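Protein argonaute (Methanocaldococcus jannaschii, PDB 5G5S) uses short single-stranded DNA guides to bind complementary target strands and slice the target DNA, possibly in defence against invading genetic elements. Local coordinates at residues Thr300-Thr312 with Asp611-Phe624. Residues are numbered along the deposited sequence; the frame is centred on the assembly and turned at random.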
# COMPACT_ATOMS: atom_id res chain seq x y z
N THR A 300 -12.46 -29.49 4.33
CA THR A 300 -11.15 -29.56 3.68
C THR A 300 -10.79 -28.25 2.93
O THR A 300 -11.59 -27.80 2.10
CB THR A 300 -11.08 -30.78 2.73
OG1 THR A 300 -11.98 -31.81 3.16
CG2 THR A 300 -9.68 -31.35 2.59
N PRO A 301 -9.61 -27.63 3.17
CA PRO A 301 -9.26 -26.42 2.39
C PRO A 301 -8.88 -26.78 0.96
O PRO A 301 -8.44 -27.91 0.71
CB PRO A 301 -8.11 -25.79 3.19
CG PRO A 301 -7.50 -26.92 3.95
CD PRO A 301 -8.52 -28.01 4.09
N LYS A 302 -9.10 -25.87 0.00
CA LYS A 302 -8.79 -26.13 -1.41
C LYS A 302 -7.29 -26.28 -1.66
O LYS A 302 -6.49 -25.44 -1.23
CB LYS A 302 -9.42 -25.05 -2.33
CG LYS A 302 -9.20 -25.22 -3.86
CD LYS A 302 -9.85 -26.48 -4.44
CE LYS A 302 -9.83 -26.52 -5.96
NZ LYS A 302 -8.55 -27.03 -6.50
N GLU A 303 -6.91 -27.36 -2.34
CA GLU A 303 -5.52 -27.57 -2.71
C GLU A 303 -5.35 -26.98 -4.10
O GLU A 303 -6.15 -27.26 -5.00
CB GLU A 303 -5.16 -29.06 -2.66
CG GLU A 303 -3.76 -29.29 -2.12
CD GLU A 303 -3.44 -30.73 -1.76
OE1 GLU A 303 -3.65 -31.63 -2.61
OE2 GLU A 303 -2.95 -30.95 -0.63
N LEU A 304 -4.34 -26.14 -4.26
CA LEU A 304 -4.08 -25.43 -5.50
C LEU A 304 -2.65 -25.60 -5.99
O LEU A 304 -1.72 -25.59 -5.17
CB LEU A 304 -4.38 -23.93 -5.25
CG LEU A 304 -4.65 -23.04 -6.44
CD1 LEU A 304 -5.82 -23.56 -7.27
CD2 LEU A 304 -4.90 -21.61 -5.98
N GLU A 305 -2.46 -25.70 -7.32
CA GLU A 305 -1.16 -25.81 -7.98
C GLU A 305 -0.57 -24.40 -8.19
O GLU A 305 -1.25 -23.52 -8.72
CB GLU A 305 -1.28 -26.55 -9.32
CG GLU A 305 -1.50 -28.05 -9.19
CD GLU A 305 -1.63 -28.78 -10.51
OE1 GLU A 305 -2.50 -28.39 -11.33
OE2 GLU A 305 -0.89 -29.76 -10.72
N PHE A 306 0.69 -24.20 -7.77
CA PHE A 306 1.39 -22.92 -7.84
C PHE A 306 2.64 -22.98 -8.71
O PHE A 306 3.45 -23.90 -8.57
CB PHE A 306 1.80 -22.44 -6.42
CG PHE A 306 0.73 -21.77 -5.59
CD1 PHE A 306 -0.28 -22.51 -4.99
CD2 PHE A 306 0.77 -20.40 -5.36
CE1 PHE A 306 -1.27 -21.88 -4.22
CE2 PHE A 306 -0.23 -19.77 -4.60
CZ PHE A 306 -1.24 -20.52 -4.03
N MET A 307 2.82 -21.98 -9.58
CA MET A 307 4.03 -21.82 -10.39
C MET A 307 5.08 -21.18 -9.44
O MET A 307 4.71 -20.51 -8.46
CB MET A 307 3.78 -20.90 -11.61
CG MET A 307 3.76 -19.40 -11.26
SD MET A 307 3.68 -18.19 -12.60
CE MET A 307 5.36 -18.12 -13.08
N LYS A 308 6.36 -21.37 -9.75
CA LYS A 308 7.43 -20.73 -8.98
C LYS A 308 8.07 -19.70 -9.91
O LYS A 308 8.33 -20.01 -11.07
CB LYS A 308 8.46 -21.75 -8.46
CG LYS A 308 9.30 -21.18 -7.32
CD LYS A 308 9.87 -22.26 -6.41
CE LYS A 308 9.25 -22.27 -5.03
NZ LYS A 308 9.72 -21.14 -4.19
N PHE A 309 8.25 -18.46 -9.44
CA PHE A 309 8.82 -17.41 -10.28
C PHE A 309 10.32 -17.58 -10.47
O PHE A 309 11.00 -18.11 -9.60
CB PHE A 309 8.51 -16.02 -9.70
CG PHE A 309 7.06 -15.71 -9.43
CD1 PHE A 309 6.10 -15.85 -10.42
CD2 PHE A 309 6.66 -15.22 -8.19
CE1 PHE A 309 4.76 -15.56 -10.17
CE2 PHE A 309 5.32 -14.91 -7.94
CZ PHE A 309 4.38 -15.08 -8.93
N ASN A 310 10.83 -17.14 -11.62
CA ASN A 310 12.27 -17.20 -11.88
C ASN A 310 12.95 -16.08 -11.13
O ASN A 310 12.37 -15.00 -10.97
CB ASN A 310 12.56 -17.07 -13.37
CG ASN A 310 11.93 -18.15 -14.21
OD1 ASN A 310 11.92 -19.34 -13.83
ND2 ASN A 310 11.39 -17.76 -15.35
N ASN A 311 14.17 -16.34 -10.65
CA ASN A 311 14.95 -15.34 -9.92
C ASN A 311 15.64 -14.49 -10.98
O ASN A 311 16.78 -14.75 -11.36
CB ASN A 311 15.94 -16.03 -8.98
CG ASN A 311 16.69 -15.08 -8.08
OD1 ASN A 311 16.14 -14.09 -7.57
ND2 ASN A 311 17.96 -15.38 -7.84
N THR A 312 14.89 -13.52 -11.53
CA THR A 312 15.33 -12.66 -12.62
C THR A 312 16.62 -11.90 -12.28
O THR A 312 16.72 -11.35 -11.19
CB THR A 312 14.15 -11.82 -13.14
OG1 THR A 312 13.15 -12.73 -13.61
CG2 THR A 312 14.53 -10.85 -14.25
N ASP A 611 6.42 -20.93 2.20
CA ASP A 611 7.10 -20.79 0.91
C ASP A 611 6.69 -19.46 0.23
O ASP A 611 5.65 -18.88 0.55
CB ASP A 611 6.82 -22.01 0.01
CG ASP A 611 7.68 -22.13 -1.25
OD1 ASP A 611 8.77 -21.49 -1.29
OD2 ASP A 611 7.27 -22.85 -2.18
N TYR A 612 7.55 -18.96 -0.67
CA TYR A 612 7.41 -17.68 -1.34
C TYR A 612 7.96 -17.78 -2.76
O TYR A 612 8.48 -18.83 -3.12
CB TYR A 612 8.14 -16.59 -0.53
CG TYR A 612 9.64 -16.80 -0.42
CD1 TYR A 612 10.17 -17.67 0.53
CD2 TYR A 612 10.53 -16.14 -1.26
CE1 TYR A 612 11.54 -17.91 0.61
CE2 TYR A 612 11.90 -16.37 -1.19
CZ TYR A 612 12.41 -17.23 -0.23
OH TYR A 612 13.77 -17.41 -0.12
N ARG A 613 7.86 -16.68 -3.55
CA ARG A 613 8.29 -16.62 -4.96
C ARG A 613 7.33 -17.56 -5.74
O ARG A 613 7.74 -18.20 -6.71
CB ARG A 613 9.78 -17.01 -5.09
CG ARG A 613 10.48 -16.61 -6.38
CD ARG A 613 11.92 -17.10 -6.39
NE ARG A 613 12.08 -18.28 -7.23
CZ ARG A 613 13.24 -18.88 -7.49
NH1 ARG A 613 14.37 -18.43 -6.95
NH2 ARG A 613 13.28 -19.94 -8.29
N ILE A 614 6.04 -17.60 -5.31
CA ILE A 614 4.97 -18.44 -5.86
C ILE A 614 3.71 -17.66 -6.28
O ILE A 614 3.38 -16.64 -5.68
CB ILE A 614 4.64 -19.68 -4.96
CG1 ILE A 614 4.19 -19.25 -3.53
CG2 ILE A 614 5.80 -20.69 -4.93
CD1 ILE A 614 3.39 -20.31 -2.77
N GLY A 615 3.03 -18.19 -7.29
CA GLY A 615 1.83 -17.59 -7.84
C GLY A 615 0.87 -18.61 -8.41
O GLY A 615 1.29 -19.64 -8.95
N SER A 616 -0.44 -18.34 -8.28
CA SER A 616 -1.49 -19.21 -8.81
C SER A 616 -2.71 -18.38 -9.25
O SER A 616 -2.70 -17.16 -9.10
CB SER A 616 -1.87 -20.29 -7.80
OG SER A 616 -2.64 -21.30 -8.42
N VAL A 617 -3.71 -19.04 -9.88
CA VAL A 617 -4.93 -18.40 -10.37
C VAL A 617 -6.14 -19.13 -9.77
O VAL A 617 -6.28 -20.33 -9.95
CB VAL A 617 -4.99 -18.32 -11.93
CG1 VAL A 617 -6.34 -17.79 -12.42
CG2 VAL A 617 -3.85 -17.47 -12.50
N PHE A 618 -6.99 -18.40 -9.04
CA PHE A 618 -8.19 -19.00 -8.46
C PHE A 618 -9.42 -18.24 -8.94
O PHE A 618 -9.60 -17.06 -8.57
CB PHE A 618 -8.09 -19.07 -6.93
CG PHE A 618 -9.13 -19.95 -6.28
CD1 PHE A 618 -9.07 -21.34 -6.43
CD2 PHE A 618 -10.14 -19.41 -5.51
CE1 PHE A 618 -10.03 -22.16 -5.82
CE2 PHE A 618 -11.10 -20.23 -4.91
CZ PHE A 618 -11.04 -21.60 -5.08
N GLY A 619 -10.21 -18.90 -9.79
CA GLY A 619 -11.42 -18.36 -10.41
C GLY A 619 -11.23 -16.97 -10.99
O GLY A 619 -11.92 -16.02 -10.59
N ASN A 620 -10.25 -16.84 -11.90
CA ASN A 620 -9.85 -15.57 -12.53
C ASN A 620 -8.98 -14.61 -11.68
O ASN A 620 -8.50 -13.62 -12.22
CB ASN A 620 -11.01 -14.85 -13.26
CG ASN A 620 -11.74 -15.73 -14.25
OD1 ASN A 620 -12.97 -15.86 -14.21
ND2 ASN A 620 -10.99 -16.40 -15.13
N ASP A 621 -8.77 -14.90 -10.38
CA ASP A 621 -7.91 -14.03 -9.55
C ASP A 621 -6.51 -14.61 -9.44
O ASP A 621 -6.35 -15.79 -9.19
CB ASP A 621 -8.46 -13.85 -8.12
CG ASP A 621 -9.78 -13.13 -7.97
OD1 ASP A 621 -10.11 -12.28 -8.85
OD2 ASP A 621 -10.46 -13.36 -6.95
N GLY A 622 -5.52 -13.75 -9.59
CA GLY A 622 -4.12 -14.11 -9.41
C GLY A 622 -3.80 -14.04 -7.94
O GLY A 622 -4.16 -13.08 -7.26
N ILE A 623 -3.20 -15.11 -7.41
CA ILE A 623 -2.79 -15.20 -6.01
C ILE A 623 -1.25 -15.16 -6.06
O ILE A 623 -0.60 -16.11 -6.48
CB ILE A 623 -3.37 -16.42 -5.25
CG1 ILE A 623 -4.92 -16.47 -5.35
CG2 ILE A 623 -2.90 -16.43 -3.78
CD1 ILE A 623 -5.53 -17.79 -4.82
N PHE A 624 -0.72 -14.01 -5.64
CA PHE A 624 0.68 -13.60 -5.70
C PHE A 624 1.33 -13.60 -4.30
O PHE A 624 0.89 -12.87 -3.42
CB PHE A 624 0.66 -12.20 -6.36
CG PHE A 624 1.96 -11.56 -6.81
CD1 PHE A 624 2.58 -11.98 -7.99
CD2 PHE A 624 2.50 -10.48 -6.12
CE1 PHE A 624 3.76 -11.37 -8.42
CE2 PHE A 624 3.68 -9.88 -6.56
CZ PHE A 624 4.31 -10.33 -7.69
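Ser616 sets its CB squarely over one face of the Phe306 ring, a CH-pi contact with the carbon 3.5 Å from the ring centroid. A chi1 of -166° swings the hydroxyl away from the serine's own nitrogen and toward the neighbouring backbone, where OG donates a short 2.6 Å hydrogen bond to Glu305 O. Leu304 CG and CD2 press against Ser616 OG, while Leu304 CD1 meets the edge of the Phe618 ring. Beside the serine, Ile614 CD1 lies 3.7 Å from Phe306 CD2.

Met307 and Gly615 form an antiparallel hydrogen-bonded pair joining strands 302-308 and 614-618. Since strand 302-308 also pairs with strand 7-12, the bridge ties N-terminal chain to the PIWI domain, whose RNase H-like sheet this arrangement extends. The two short segments run antiparallel, their directions 137° apart, and backbone pairing continues through Lys308 and Ile614 to the bond from Phe309 N to Arg613 O, with side chains adding to it.

Lys308 NZ gives a 2.8 Å hydrogen bond to Tyr612 O, nearly in line with its C=O bond, and forms a salt bridge with Asp611 OD1 on its syn side; Asp611 OD2 is bound by Tyr10. Phe309 CZ reaches Gly615 CA at 3.7 Å and lies near Phe624 CD1, the two rings oblique with planes at 47°, while Asn311 N lies over one face of the Arg613 guanidinium.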